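Local coordinates for extracellular solute-binding protein, family 1 (Bifidobacterium longum subsp. infantis ATCC 15697, PDB 3QUF) that probably captures a solute outside the cell membrane and hands it to a membrane transporter, as expected of a family 1 extracellular solute-binding protein, at residues 32-38 / 84-90; 46-50 / 319-324; 115-120 / 131-135; 29-33 / 312-317; 135-140 / 295-300. All blocks are in the same frame, centred on the assembly; numbering follows the deposited sequence. Where two conformers were deposited one is given.

Contact 1. Residues 32-38 / 84-90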
# COMPACT_ATOMS: atom_id res chain seq x y z
N ILE A 32 -10.52 27.96 -8.54
CA ILE A 32 -10.06 27.08 -7.45
C ILE A 32 -8.60 26.69 -7.66
O ILE A 32 -8.07 26.86 -8.78
CB ILE A 32 -10.92 25.82 -7.28
CG1 ILE A 32 -11.03 25.00 -8.59
CG2 ILE A 32 -12.32 26.25 -6.78
CD1 ILE A 32 -11.77 23.65 -8.42
N SER A 33 -7.95 26.24 -6.58
CA SER A 33 -6.58 25.81 -6.63
C SER A 33 -6.43 24.38 -6.17
O SER A 33 -7.25 23.87 -5.40
CB SER A 33 -5.68 26.72 -5.79
OG SER A 33 -6.20 26.79 -4.49
N PHE A 34 -5.38 23.72 -6.65
CA PHE A 34 -5.08 22.33 -6.30
C PHE A 34 -3.60 22.27 -6.05
O PHE A 34 -2.83 22.65 -6.94
CB PHE A 34 -5.49 21.43 -7.46
CG PHE A 34 -5.12 19.95 -7.34
CD1 PHE A 34 -4.93 19.31 -6.15
CD2 PHE A 34 -4.98 19.21 -8.51
CE1 PHE A 34 -4.57 17.95 -6.10
CE2 PHE A 34 -4.63 17.87 -8.47
CZ PHE A 34 -4.41 17.25 -7.30
N TYR A 35 -3.21 21.95 -4.82
CA TYR A 35 -1.79 21.73 -4.52
C TYR A 35 -1.63 20.24 -4.53
O TYR A 35 -2.08 19.53 -3.63
CB TYR A 35 -1.40 22.32 -3.17
CG TYR A 35 0.09 22.24 -2.93
CD1 TYR A 35 0.98 22.66 -3.90
CD2 TYR A 35 0.61 21.76 -1.76
CE1 TYR A 35 2.37 22.61 -3.69
CE2 TYR A 35 1.99 21.70 -1.54
CZ TYR A 35 2.85 22.11 -2.52
OH TYR A 35 4.22 22.11 -2.34
N SER A 36 -1.00 19.74 -5.59
CA SER A 36 -0.97 18.31 -5.92
C SER A 36 0.31 17.57 -5.48
O SER A 36 1.42 18.01 -5.75
CB SER A 36 -1.11 18.16 -7.43
OG SER A 36 -1.03 16.80 -7.84
N TYR A 37 0.12 16.47 -4.78
CA TYR A 37 1.21 15.54 -4.46
C TYR A 37 1.75 14.90 -5.75
O TYR A 37 2.93 14.55 -5.86
CB TYR A 37 0.69 14.47 -3.56
CG TYR A 37 1.62 13.33 -3.27
CD1 TYR A 37 2.62 13.46 -2.35
CD2 TYR A 37 1.51 12.18 -3.99
CE1 TYR A 37 3.47 12.38 -2.09
CE2 TYR A 37 2.34 11.09 -3.75
CZ TYR A 37 3.33 11.22 -2.82
OH TYR A 37 4.17 10.15 -2.58
N PHE A 38 0.85 14.72 -6.70
CA PHE A 38 1.16 14.04 -7.96
C PHE A 38 1.79 15.00 -8.93
O PHE A 38 1.38 16.16 -9.06
CB PHE A 38 -0.14 13.46 -8.52
CG PHE A 38 -0.72 12.41 -7.66
CD1 PHE A 38 -0.16 11.15 -7.62
CD2 PHE A 38 -1.77 12.69 -6.76
CE1 PHE A 38 -0.70 10.18 -6.78
CE2 PHE A 38 -2.26 11.73 -5.94
CZ PHE A 38 -1.73 10.49 -5.95
N PRO A 84 -5.11 25.90 -0.36
CA PRO A 84 -5.51 25.30 -1.63
C PRO A 84 -6.90 24.68 -1.51
O PRO A 84 -7.19 24.01 -0.51
CB PRO A 84 -4.47 24.20 -1.87
CG PRO A 84 -3.76 24.02 -0.61
CD PRO A 84 -3.96 25.23 0.25
N THR A 85 -7.72 24.86 -2.53
CA THR A 85 -9.05 24.27 -2.49
C THR A 85 -9.05 22.75 -2.44
O THR A 85 -9.94 22.12 -1.80
CB THR A 85 -9.89 24.72 -3.69
OG1 THR A 85 -9.57 26.05 -4.09
CG2 THR A 85 -11.37 24.61 -3.37
N ILE A 86 -8.14 22.14 -3.19
CA ILE A 86 -7.98 20.71 -3.28
C ILE A 86 -6.53 20.38 -2.95
O ILE A 86 -5.61 21.13 -3.29
CB ILE A 86 -8.31 20.19 -4.66
CG1 ILE A 86 -9.70 20.59 -5.11
CG2 ILE A 86 -8.15 18.65 -4.72
CD1 ILE A 86 -9.85 20.85 -6.60
N PHE A 87 -6.35 19.29 -2.24
CA PHE A 87 -5.03 18.84 -1.84
C PHE A 87 -5.06 17.33 -1.57
O PHE A 87 -6.12 16.69 -1.60
CB PHE A 87 -4.49 19.65 -0.67
CG PHE A 87 -5.40 19.68 0.50
CD1 PHE A 87 -5.39 18.66 1.43
CD2 PHE A 87 -6.34 20.71 0.63
CE1 PHE A 87 -6.31 18.67 2.51
CE2 PHE A 87 -7.22 20.73 1.71
CZ PHE A 87 -7.21 19.69 2.61
N ASN A 88 -3.91 16.77 -1.24
CA ASN A 88 -3.82 15.34 -0.99
C ASN A 88 -3.51 14.97 0.44
O ASN A 88 -2.68 15.62 1.09
CB ASN A 88 -2.74 14.73 -1.90
CG ASN A 88 -3.13 14.73 -3.36
OD1 ASN A 88 -2.52 15.39 -4.19
ND2 ASN A 88 -4.22 13.97 -3.71
N LEU A 89 -4.19 13.93 0.92
CA LEU A 89 -3.89 13.28 2.16
C LEU A 89 -3.02 12.09 1.82
O LEU A 89 -3.45 11.16 1.14
CB LEU A 89 -5.16 12.83 2.86
CG LEU A 89 -6.15 13.95 3.23
CD1 LEU A 89 -7.40 13.35 3.85
CD2 LEU A 89 -5.55 14.97 4.16
N THR A 90 -1.78 12.16 2.25
CA THR A 90 -0.82 11.13 1.95
C THR A 90 -0.64 10.24 3.17
O THR A 90 -1.15 10.53 4.25
CB THR A 90 0.52 11.70 1.57
OG1 THR A 90 1.23 12.20 2.73
CG2 THR A 90 0.34 12.84 0.52
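Strands 32-36 and 86-89 run side by side in parallel, their axes 4.8 Å apart and 25° from alignment, with Phe34 bridged to Ile86. The bridge rests on two backbone bonds, Ile86 N to Ser33 O (2.9 Å) and Tyr35 N to Ile86 O (3.0 Å). Side chains continue the bonding at both ends. Thr85 OG1 takes the N-H of Ser33 in a nearly straight bond (3.0 Å, 174°), while Ser33 OG accepts Thr85 N in return. With OG between its own N and carbonyl carbon (chi1 54°), Ser33 turns the hydroxyl to Thr85 N. At the other end Asn88 OD1 receives Tyr37 N at 2.9 Å. The same amide donates through ND2 to Gly302 O on strand 295-305, so both of its ends are held, and Phe38 brings a ring edge to ND2 with its ring plane almost perpendicular to the amide. Phe34 meets its neighbour edge-on: Ile86 O lies in the ring plane, and Ile86 CG2 sits 3.6 Å from Phe34 CD1. Tyr35 rests CB on Pro84 CB (3.8 Å), and its hydroxyl bonds to Thr73 on helix 67-79. With strand 57-63 on the far flank of 32-36, the pair belongs to the beta-alpha-beta core of the N-terminal lobe. Hydroxyl and amide side chains supply the bonds that the backbones lack at either end of the paired stretch.

Contact 2. Residues 46-50 / 319-324; sequences VVKGF and KFLAYL
Val46 O takes the helical bond of Phe50 N (2.9 Å) and is approached by a ring carbon, Tyr323 CE2, at 3.3 Å. This carbonyl lies at the edge of an aromatic cluster of Phe50, Phe320 and Tyr323, through which helix 40-53 packs against helix 311-324. The short helical segments cross steeply, at 117°, with axes 10.4 Å apart, a separation bridged by large side chains. Phe320 and Phe50 form a T-shaped pair: the edge of Phe320 points into the face of Phe50, the planes are 87° apart, and Phe320 CD1 lies 3.6 Å from Phe50 CG. Phe320 CB also lies over that ring in a CH-pi contact. Phe50 in turn presents its own edge to the face of Tyr323 in an offset edge-to-face pair, planes at 61°, and Phe50 CB rests over the tyrosine ring, 4.2 Å from its centroid. All three rings project with CG opposite the backbone N, which carries them across the gap between the helices. Val46 CG1 lies in the plane of the Tyr323 ring, at its edge, 3.9 Å from CE2. Beneath the cluster, Phe320 continues to Phe34 and Leu59 of the sheet. The tyrosine hydroxyl bonds to Glu328 and passes close to the neighbouring helix, with Tyr323 OH 3.4 Å from Gly49 CA, so near that a beta carbon on Gly49 would collide with it.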
# COMPACT_ATOMS: atom_id res chain seq x y z
N VAL A 46 -5.63 14.29 -16.22
CA VAL A 46 -6.86 14.46 -15.46
C VAL A 46 -7.22 15.95 -15.39
O VAL A 46 -8.37 16.35 -15.67
CB VAL A 46 -6.73 13.87 -14.01
CG1 VAL A 46 -7.96 14.19 -13.18
CG2 VAL A 46 -6.50 12.37 -14.06
N VAL A 47 -6.25 16.78 -15.02
CA VAL A 47 -6.46 18.23 -14.94
C VAL A 47 -6.95 18.78 -16.28
O VAL A 47 -7.94 19.49 -16.32
CB VAL A 47 -5.20 18.92 -14.38
CG1 VAL A 47 -5.29 20.46 -14.47
CG2 VAL A 47 -5.03 18.53 -12.91
N LYS A 48 -6.26 18.41 -17.36
CA LYS A 48 -6.60 18.89 -18.70
C LYS A 48 -8.02 18.51 -19.08
O LYS A 48 -8.81 19.35 -19.55
CB LYS A 48 -5.58 18.37 -19.72
CG LYS A 48 -4.24 19.09 -19.60
CD LYS A 48 -3.23 18.60 -20.68
CE LYS A 48 -1.74 18.58 -20.17
NZ LYS A 48 -1.25 17.25 -19.59
N GLY A 49 -8.36 17.25 -18.85
CA GLY A 49 -9.71 16.76 -19.16
C GLY A 49 -10.77 17.46 -18.37
O GLY A 49 -11.80 17.85 -18.91
N PHE A 50 -10.51 17.66 -17.09
CA PHE A 50 -11.47 18.37 -16.27
C PHE A 50 -11.72 19.78 -16.77
O PHE A 50 -12.87 20.20 -16.90
CB PHE A 50 -10.97 18.42 -14.82
CG PHE A 50 -11.86 19.23 -13.93
CD1 PHE A 50 -13.07 18.73 -13.49
CD2 PHE A 50 -11.50 20.53 -13.54
CE1 PHE A 50 -13.91 19.49 -12.63
CE2 PHE A 50 -12.31 21.27 -12.70
CZ PHE A 50 -13.53 20.75 -12.26
N LYS A 319 -16.93 19.04 -7.96
CA LYS A 319 -16.96 18.63 -9.39
C LYS A 319 -15.64 18.00 -9.84
O LYS A 319 -15.63 17.07 -10.64
CB LYS A 319 -17.35 19.79 -10.29
CG LYS A 319 -18.81 20.16 -10.19
CD LYS A 319 -19.16 21.24 -11.24
CE LYS A 319 -20.64 21.64 -11.20
NZ LYS A 319 -21.04 22.33 -12.48
N PHE A 320 -14.52 18.50 -9.33
CA PHE A 320 -13.23 17.90 -9.62
C PHE A 320 -13.09 16.49 -9.04
O PHE A 320 -12.72 15.56 -9.75
CB PHE A 320 -12.09 18.78 -9.15
CG PHE A 320 -10.74 18.24 -9.51
CD1 PHE A 320 -10.31 18.22 -10.82
CD2 PHE A 320 -9.92 17.71 -8.53
CE1 PHE A 320 -9.08 17.70 -11.13
CE2 PHE A 320 -8.67 17.23 -8.84
CZ PHE A 320 -8.24 17.20 -10.12
N LEU A 321 -13.51 16.32 -7.78
CA LEU A 321 -13.50 14.97 -7.17
C LEU A 321 -14.42 14.03 -7.91
O LEU A 321 -14.06 12.86 -8.13
CB LEU A 321 -13.79 15.05 -5.67
CG LEU A 321 -12.52 15.27 -4.81
CD1 LEU A 321 -11.85 16.54 -5.00
CD2 LEU A 321 -12.86 15.12 -3.29
N ALA A 322 -15.56 14.52 -8.35
CA ALA A 322 -16.49 13.71 -9.13
C ALA A 322 -15.89 13.28 -10.45
O ALA A 322 -16.14 12.17 -10.90
CB ALA A 322 -17.80 14.48 -9.36
N TYR A 323 -15.14 14.19 -11.09
CA TYR A 323 -14.46 13.87 -12.33
C TYR A 323 -13.37 12.83 -12.14
O TYR A 323 -13.19 11.92 -12.96
CB TYR A 323 -13.87 15.15 -12.96
CG TYR A 323 -13.15 14.87 -14.27
CD1 TYR A 323 -13.87 14.70 -15.43
CD2 TYR A 323 -11.80 14.73 -14.31
CE1 TYR A 323 -13.22 14.44 -16.63
CE2 TYR A 323 -11.12 14.45 -15.51
CZ TYR A 323 -11.86 14.30 -16.64
OH TYR A 323 -11.25 14.03 -17.85
N LEU A 324 -12.61 12.98 -11.06
CA LEU A 324 -11.58 11.99 -10.70
C LEU A 324 -12.20 10.61 -10.58
O LEU A 324 -11.69 9.63 -11.15
CB LEU A 324 -10.89 12.35 -9.38
CG LEU A 324 -9.70 13.31 -9.39
CD1 LEU A 324 -9.42 13.87 -7.98
CD2 LEU A 324 -8.48 12.64 -9.93

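Contact 3. Residues 115-120 / 131-135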
# COMPACT_ATOMS: atom_id res chain seq x y z
N ILE A 115 -16.73 3.24 -4.82
CA ILE A 115 -15.51 2.90 -4.11
C ILE A 115 -15.89 2.20 -2.82
O ILE A 115 -16.66 2.74 -2.01
CB ILE A 115 -14.72 4.19 -3.78
CG1 ILE A 115 -14.40 4.97 -5.06
CG2 ILE A 115 -13.44 3.88 -2.95
CD1 ILE A 115 -13.94 6.39 -4.86
N ASP A 116 -15.37 1.00 -2.62
CA ASP A 116 -15.80 0.21 -1.46
C ASP A 116 -15.48 0.94 -0.14
O ASP A 116 -14.47 1.59 0.01
CB ASP A 116 -15.16 -1.19 -1.49
CG ASP A 116 -15.73 -2.10 -2.60
OD1 ASP A 116 -16.77 -1.77 -3.23
OD2 ASP A 116 -15.14 -3.19 -2.84
N ASP A 117 -16.40 0.80 0.83
CA ASP A 117 -16.29 1.57 2.08
C ASP A 117 -14.99 1.33 2.87
O ASP A 117 -14.49 2.23 3.56
CB ASP A 117 -17.51 1.27 2.92
CG ASP A 117 -18.76 1.99 2.42
OD1 ASP A 117 -18.67 2.86 1.52
OD2 ASP A 117 -19.85 1.71 2.97
N THR A 118 -14.39 0.15 2.78
CA THR A 118 -13.14 -0.14 3.47
C THR A 118 -12.01 0.76 3.01
O THR A 118 -11.03 0.97 3.76
CB THR A 118 -12.70 -1.59 3.25
OG1 THR A 118 -12.84 -1.95 1.87
CG2 THR A 118 -13.58 -2.54 4.08
N ASN A 119 -12.12 1.30 1.80
CA ASN A 119 -11.09 2.21 1.28
C ASN A 119 -11.06 3.59 1.94
O ASN A 119 -10.12 4.38 1.72
CB ASN A 119 -11.22 2.34 -0.22
CG ASN A 119 -10.96 1.06 -0.93
OD1 ASN A 119 -9.92 0.42 -0.71
ND2 ASN A 119 -11.92 0.64 -1.76
N PHE A 120 -12.08 3.90 2.73
CA PHE A 120 -12.14 5.22 3.38
C PHE A 120 -11.59 5.22 4.79
O PHE A 120 -11.44 6.28 5.37
CB PHE A 120 -13.55 5.78 3.34
CG PHE A 120 -14.02 6.05 1.93
CD1 PHE A 120 -13.60 7.18 1.26
CD2 PHE A 120 -14.83 5.17 1.28
CE1 PHE A 120 -14.05 7.41 -0.03
CE2 PHE A 120 -15.24 5.41 -0.04
CZ PHE A 120 -14.84 6.52 -0.66
N GLY A 131 -11.43 12.39 2.99
CA GLY A 131 -10.64 12.23 1.75
C GLY A 131 -11.15 11.05 0.95
O GLY A 131 -11.82 10.13 1.50
N MSE A 132 -10.83 11.07 -0.34
CA MSE A 132 -11.26 10.03 -1.23
C MSE A 132 -10.07 9.51 -2.02
O MSE A 132 -9.47 10.27 -2.79
CB MSE A 132 -12.31 10.58 -2.23
CG MSE A 132 -12.61 9.61 -3.35
SE MSE A 132 -13.71 10.39 -4.77
CE MSE A 132 -12.37 11.46 -5.51
N PRO A 133 -9.74 8.22 -1.86
CA PRO A 133 -8.79 7.58 -2.76
C PRO A 133 -9.52 7.04 -3.98
O PRO A 133 -10.67 6.61 -3.88
CB PRO A 133 -8.28 6.40 -1.93
CG PRO A 133 -9.44 6.02 -1.07
CD PRO A 133 -10.35 7.24 -0.95
N VAL A 134 -8.85 7.07 -5.12
CA VAL A 134 -9.40 6.47 -6.30
C VAL A 134 -8.51 5.40 -6.93
O VAL A 134 -8.94 4.75 -7.90
CB VAL A 134 -9.77 7.50 -7.37
CG1 VAL A 134 -10.86 8.45 -6.80
CG2 VAL A 134 -8.51 8.27 -7.85
N SER A 135 -7.33 5.19 -6.37
CA SER A 135 -6.37 4.30 -6.99
C SER A 135 -5.50 3.67 -5.94
O SER A 135 -5.44 4.16 -4.80
CB SER A 135 -5.52 5.04 -8.01
OG SER A 135 -4.81 6.05 -7.38
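Phe120 turns the edge of its ring toward Gly131 O and Met132 CA, and this side of the contact is packed closely. Gly131 O lies in the ring plane 3.5 Å from Phe120 CD1, while Pro133 CD approaches Phe120 CE1 at 3.8 Å. Next to the ring, Pro133 CG comes within 3.3 Å of Asn119 O. Ile115 closes the other flank: with CG1 opposite the carbonyl carbon (chi1 -58°) and an extended chi2, its CD1 reaches 3.4 Å from Pro133 O and 3.8 Å from Met132 CG, a selenomethionine here. The Gly131 and Pro133 carbonyls are buried here without a hydrogen-bond partner in the model; across the contact their nearest atoms are carbons, Phe120 CD1 and Ile115 CD1. Replacing Phe120 with an alanine is likely to open a gap beside Gly131 O and to deprive Pro133 CD of its aromatic neighbour. The two loops flank the small antiparallel hairpin of strands 124-125 and 128-129, and the second runs directly into strand 135-144, its Met132 bonded through the backbone to Phe303 of strand 295-305. Farther round the turn, Asp116 and Asp117 are exposed and do not touch 131-135. There its own bonds hold it: Asp116 O accepts Asn119 N at 3.0 Å, and more weakly Asn119 ND2 at 3.2 Å. Outside it, Asp116 OD2 bonds to Asn365.

Contact 4. Residues 29-33 / 312-317; sequences KTKIS and KEKAAA
Two torsions aim methyl groups of the strand at the helix: Thr30 carries CG2 opposite its own backbone N while OG1 stands beside that N (chi1 -63°), and Ile32 sets CG1 between N and carbonyl carbon (chi1 56°), which leaves CG2 on the helix side. Strand 30-33 and helix 312-317 thus meet as sheet and covering helix of an alpha/beta lobe, their axes 8.0 Å apart and crossing at -68°. Ala316 CB touches both methyls, which sit side by side against it: Thr30 CG2 and Ile32 CG2 are each 3.9 Å away. Each methyl also lies against a helix carbonyl, Thr30 CG2 against Lys312 O and Ile32 CG2 at 3.6 Å from Glu313 O. Further along, Ile32 CD1 extends to the backbone N of Ala317. With methyls as partners, these are van der Waals contacts; the carbonyls themselves bond within the helix, to Ala316 N and Ala317 N. With a glycine in place of Ile32, Ala316 CB would probably lose one of its two methyl neighbours and a gap would open beside Glu313 O. The exposed margin is joined by water. One molecule donates to Lys312 O and, weakly, to Thr30 OG1. Glu313 has its OE1 bonded to Ser310 N just before the helix, and its CG packs against Lys31 O; a second water donates to Lys31 O at 2.8 Å and to Glu313 OE2 at 2.5 Å.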
# COMPACT_ATOMS: atom_id res chain seq x y z
N LYS A 29 -17.76 32.41 -13.47
CA LYS A 29 -16.58 31.51 -13.34
C LYS A 29 -16.17 31.38 -11.88
O LYS A 29 -16.31 32.31 -11.13
CB LYS A 29 -15.37 32.00 -14.10
CG LYS A 29 -15.45 31.87 -15.63
CD LYS A 29 -14.03 31.73 -16.24
CE LYS A 29 -14.07 31.19 -17.66
NZ LYS A 29 -15.16 31.80 -18.46
N THR A 30 -15.64 30.23 -11.51
CA THR A 30 -15.16 30.02 -10.16
C THR A 30 -13.72 29.59 -10.24
O THR A 30 -13.40 28.61 -10.90
CB THR A 30 -15.97 28.91 -9.47
OG1 THR A 30 -17.35 29.32 -9.37
CG2 THR A 30 -15.41 28.63 -8.05
N LYS A 31 -12.85 30.34 -9.58
CA LYS A 31 -11.43 30.02 -9.50
C LYS A 31 -11.14 29.11 -8.30
O LYS A 31 -11.45 29.49 -7.18
CB LYS A 31 -10.64 31.31 -9.32
CG LYS A 31 -10.82 32.30 -10.46
CD LYS A 31 -9.81 33.41 -10.34
CE LYS A 31 -8.43 32.87 -10.02
NZ LYS A 31 -7.81 32.15 -11.15
N ILE A 32 -10.52 27.96 -8.54
CA ILE A 32 -10.06 27.08 -7.45
C ILE A 32 -8.60 26.69 -7.66
O ILE A 32 -8.07 26.86 -8.78
CB ILE A 32 -10.92 25.82 -7.28
CG1 ILE A 32 -11.03 25.00 -8.59
CG2 ILE A 32 -12.32 26.25 -6.78
CD1 ILE A 32 -11.77 23.65 -8.42
N SER A 33 -7.95 26.24 -6.58
CA SER A 33 -6.58 25.81 -6.63
C SER A 33 -6.43 24.38 -6.17
O SER A 33 -7.25 23.87 -5.40
CB SER A 33 -5.68 26.72 -5.79
OG SER A 33 -6.20 26.79 -4.49
N LYS A 312 -18.86 28.54 -3.36
CA LYS A 312 -18.72 28.21 -4.79
C LYS A 312 -17.44 27.44 -5.06
O LYS A 312 -17.42 26.55 -5.93
CB LYS A 312 -18.77 29.43 -5.66
CG LYS A 312 -20.19 29.92 -5.88
CD LYS A 312 -20.99 28.96 -6.74
CE LYS A 312 -22.40 29.46 -6.90
NZ LYS A 312 -23.11 28.63 -7.92
N GLU A 313 -16.39 27.77 -4.32
CA GLU A 313 -15.15 27.06 -4.47
C GLU A 313 -15.32 25.59 -4.07
O GLU A 313 -14.84 24.68 -4.76
CB GLU A 313 -14.04 27.70 -3.64
CG GLU A 313 -13.51 29.00 -4.28
CD GLU A 313 -12.90 29.99 -3.31
OE1 GLU A 313 -12.61 29.64 -2.13
OE2 GLU A 313 -12.72 31.17 -3.76
N LYS A 314 -16.00 25.36 -2.96
CA LYS A 314 -16.27 24.01 -2.51
C LYS A 314 -17.07 23.24 -3.55
O LYS A 314 -16.77 22.07 -3.85
CB LYS A 314 -16.96 24.01 -1.16
CG LYS A 314 -15.96 24.40 -0.03
CD LYS A 314 -16.48 24.19 1.41
CE LYS A 314 -17.79 24.82 1.66
NZ LYS A 314 -18.48 24.34 2.95
N ALA A 315 -18.08 23.89 -4.09
CA ALA A 315 -18.93 23.25 -5.12
C ALA A 315 -18.10 22.84 -6.36
O ALA A 315 -18.24 21.77 -6.93
CB ALA A 315 -20.04 24.19 -5.52
N ALA A 316 -17.20 23.72 -6.77
CA ALA A 316 -16.35 23.45 -7.92
C ALA A 316 -15.36 22.31 -7.61
O ALA A 316 -15.08 21.46 -8.47
CB ALA A 316 -15.57 24.73 -8.34
N ALA A 317 -14.80 22.30 -6.41
CA ALA A 317 -13.89 21.24 -5.97
C ALA A 317 -14.57 19.88 -5.94
O ALA A 317 -13.97 18.86 -6.33
CB ALA A 317 -13.25 21.62 -4.61
O HOH W 1 -18.91 26.52 -8.33
O HOH W 2 -12.90 31.72 -6.22

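Contact 5. Residues 135-140 / 295-300; sequences SAWVGA and INGGPD
Asp300 N donates to Ser135 O in the straightest bond of the pairing (2.8 Å, 171°), although the donor stands above the carbonyl plane. Four more backbone bonds cross the antiparallel strands: Trp137 and Gly298 exchange two, Gly139 and Asn296 two more, including Gly139 N to Asn296 O at 2.9 Å. Waters extend this: Ser135 OG is linked by one water to Asp300 OD2 and by another to Asp300 O; Trp137 NE1 donates to a third (3.0 Å), which donates to Pro299 O. The indole folds over its partner strand, CG lying between N and carbonyl carbon (chi1 65°). Gly297 CA sits over the six-membered ring, 3.6 Å from its centroid and 4° off the normal, and Gly298 N lies over the same face. Trp369 meets the indole edge-to-face. The other face of the sheet carries Val138 CG1 against Ile295 CD1, 3.9 Å apart. Strand 295-305 pairs with 86-89 in the N-terminal lobe, and 135-144 with 259-264, consistent with the interlobe strands of solute-binding proteins. Lacking a CB, Gly298 gives the indole space; on the Val138 face, a CB at Gly297 would hit Trp137 O, crowd Val138 CG1 and press on the preceding carbonyl oxygen.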
# COMPACT_ATOMS: atom_id res chain seq x y z
N SER A 135 -7.33 5.19 -6.37
CA SER A 135 -6.37 4.30 -6.99
C SER A 135 -5.50 3.67 -5.94
O SER A 135 -5.44 4.16 -4.80
CB SER A 135 -5.52 5.04 -8.01
OG SER A 135 -4.81 6.05 -7.38
N ALA A 136 -4.82 2.59 -6.31
CA ALA A 136 -4.09 1.77 -5.36
C ALA A 136 -2.92 1.11 -6.06
O ALA A 136 -2.90 0.94 -7.27
CB ALA A 136 -4.99 0.69 -4.76
N TRP A 137 -1.96 0.73 -5.25
CA TRP A 137 -0.88 -0.13 -5.68
C TRP A 137 -1.03 -1.49 -5.01
O TRP A 137 -1.70 -1.60 -3.97
CB TRP A 137 0.44 0.49 -5.25
CG TRP A 137 0.63 0.59 -3.76
CD1 TRP A 137 0.25 1.61 -2.92
CD2 TRP A 137 1.23 -0.40 -2.90
NE1 TRP A 137 0.53 1.31 -1.62
CE2 TRP A 137 1.17 0.10 -1.58
CE3 TRP A 137 1.83 -1.64 -3.13
CZ2 TRP A 137 1.65 -0.62 -0.50
CZ3 TRP A 137 2.31 -2.36 -2.04
CH2 TRP A 137 2.21 -1.85 -0.75
N VAL A 138 -0.37 -2.48 -5.58
CA VAL A 138 -0.34 -3.83 -5.02
C VAL A 138 1.04 -4.45 -5.10
O VAL A 138 1.90 -4.04 -5.90
CB VAL A 138 -1.36 -4.73 -5.70
CG1 VAL A 138 -2.78 -4.23 -5.46
CG2 VAL A 138 -1.02 -4.91 -7.18
N GLY A 139 1.27 -5.43 -4.24
CA GLY A 139 2.49 -6.21 -4.26
C GLY A 139 2.16 -7.66 -3.89
O GLY A 139 1.18 -7.93 -3.17
N ALA A 140 3.01 -8.58 -4.33
CA ALA A 140 2.73 -10.01 -4.13
C ALA A 140 4.01 -10.82 -4.34
O ALA A 140 5.08 -10.24 -4.49
CB ALA A 140 1.60 -10.46 -5.11
N ILE A 295 -2.70 -10.00 -0.29
CA ILE A 295 -1.63 -9.34 -1.02
C ILE A 295 -1.27 -8.05 -0.29
O ILE A 295 -1.97 -7.59 0.62
CB ILE A 295 -1.98 -9.09 -2.51
CG1 ILE A 295 -3.12 -8.09 -2.65
CG2 ILE A 295 -2.28 -10.42 -3.19
CD1 ILE A 295 -3.50 -7.76 -4.07
N ASN A 296 -0.14 -7.48 -0.65
CA ASN A 296 0.19 -6.16 -0.20
C ASN A 296 -0.58 -5.14 -1.05
O ASN A 296 -0.79 -5.30 -2.26
CB ASN A 296 1.68 -5.81 -0.42
CG ASN A 296 2.69 -6.62 0.43
OD1 ASN A 296 3.89 -6.65 0.06
ND2 ASN A 296 2.28 -7.25 1.53
N GLY A 297 -0.89 -4.00 -0.45
CA GLY A 297 -1.39 -2.89 -1.24
C GLY A 297 -1.96 -1.81 -0.36
O GLY A 297 -2.12 -1.95 0.86
N GLY A 298 -2.28 -0.70 -1.00
CA GLY A 298 -2.85 0.43 -0.27
C GLY A 298 -3.26 1.51 -1.25
O GLY A 298 -2.95 1.42 -2.45
N PRO A 299 -3.97 2.54 -0.75
CA PRO A 299 -4.40 3.62 -1.58
C PRO A 299 -3.20 4.49 -2.02
O PRO A 299 -2.31 4.75 -1.23
CB PRO A 299 -5.35 4.40 -0.64
CG PRO A 299 -4.70 4.26 0.70
CD PRO A 299 -4.30 2.78 0.68
N ASP A 300 -3.22 4.93 -3.26
CA ASP A 300 -2.21 5.87 -3.77
C ASP A 300 -2.68 7.29 -3.41
O ASP A 300 -3.13 8.07 -4.26
CB ASP A 300 -1.98 5.71 -5.26
CG ASP A 300 -0.81 6.54 -5.76
OD1 ASP A 300 0.02 6.95 -4.88
OD2 ASP A 300 -0.63 6.66 -7.00
O HOH W 3 -5.98 7.79 -5.12
O HOH W 4 -2.66 6.74 -8.79
O HOH W 5 -0.12 3.87 -0.16

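Overall arrangement
From the N terminus, contacts 4 and 1 start on strand 30-36. Contact 1 closes first, on strand 86-89; contact 4 waits for helix 311-324. Contact 2 opens on helix 40-53, inside the loop of contact 1, and closes on helix 311-324, crossing both others. Contact 1 joins strands of the sheet, contact 4 lays helix 311-324 on it, and contact 2 joins that helix to helix 40-53. Contact 3 closes a short loop after contact 1, and contact 5 begins at Ser135, where contact 3 ends. Both nest within contacts 2 and 4. Contact 5 lies near the spatial centre of the chain, about 31 Å from contact 4 between centres, and Phe38 of contact 1 touches its Asp300.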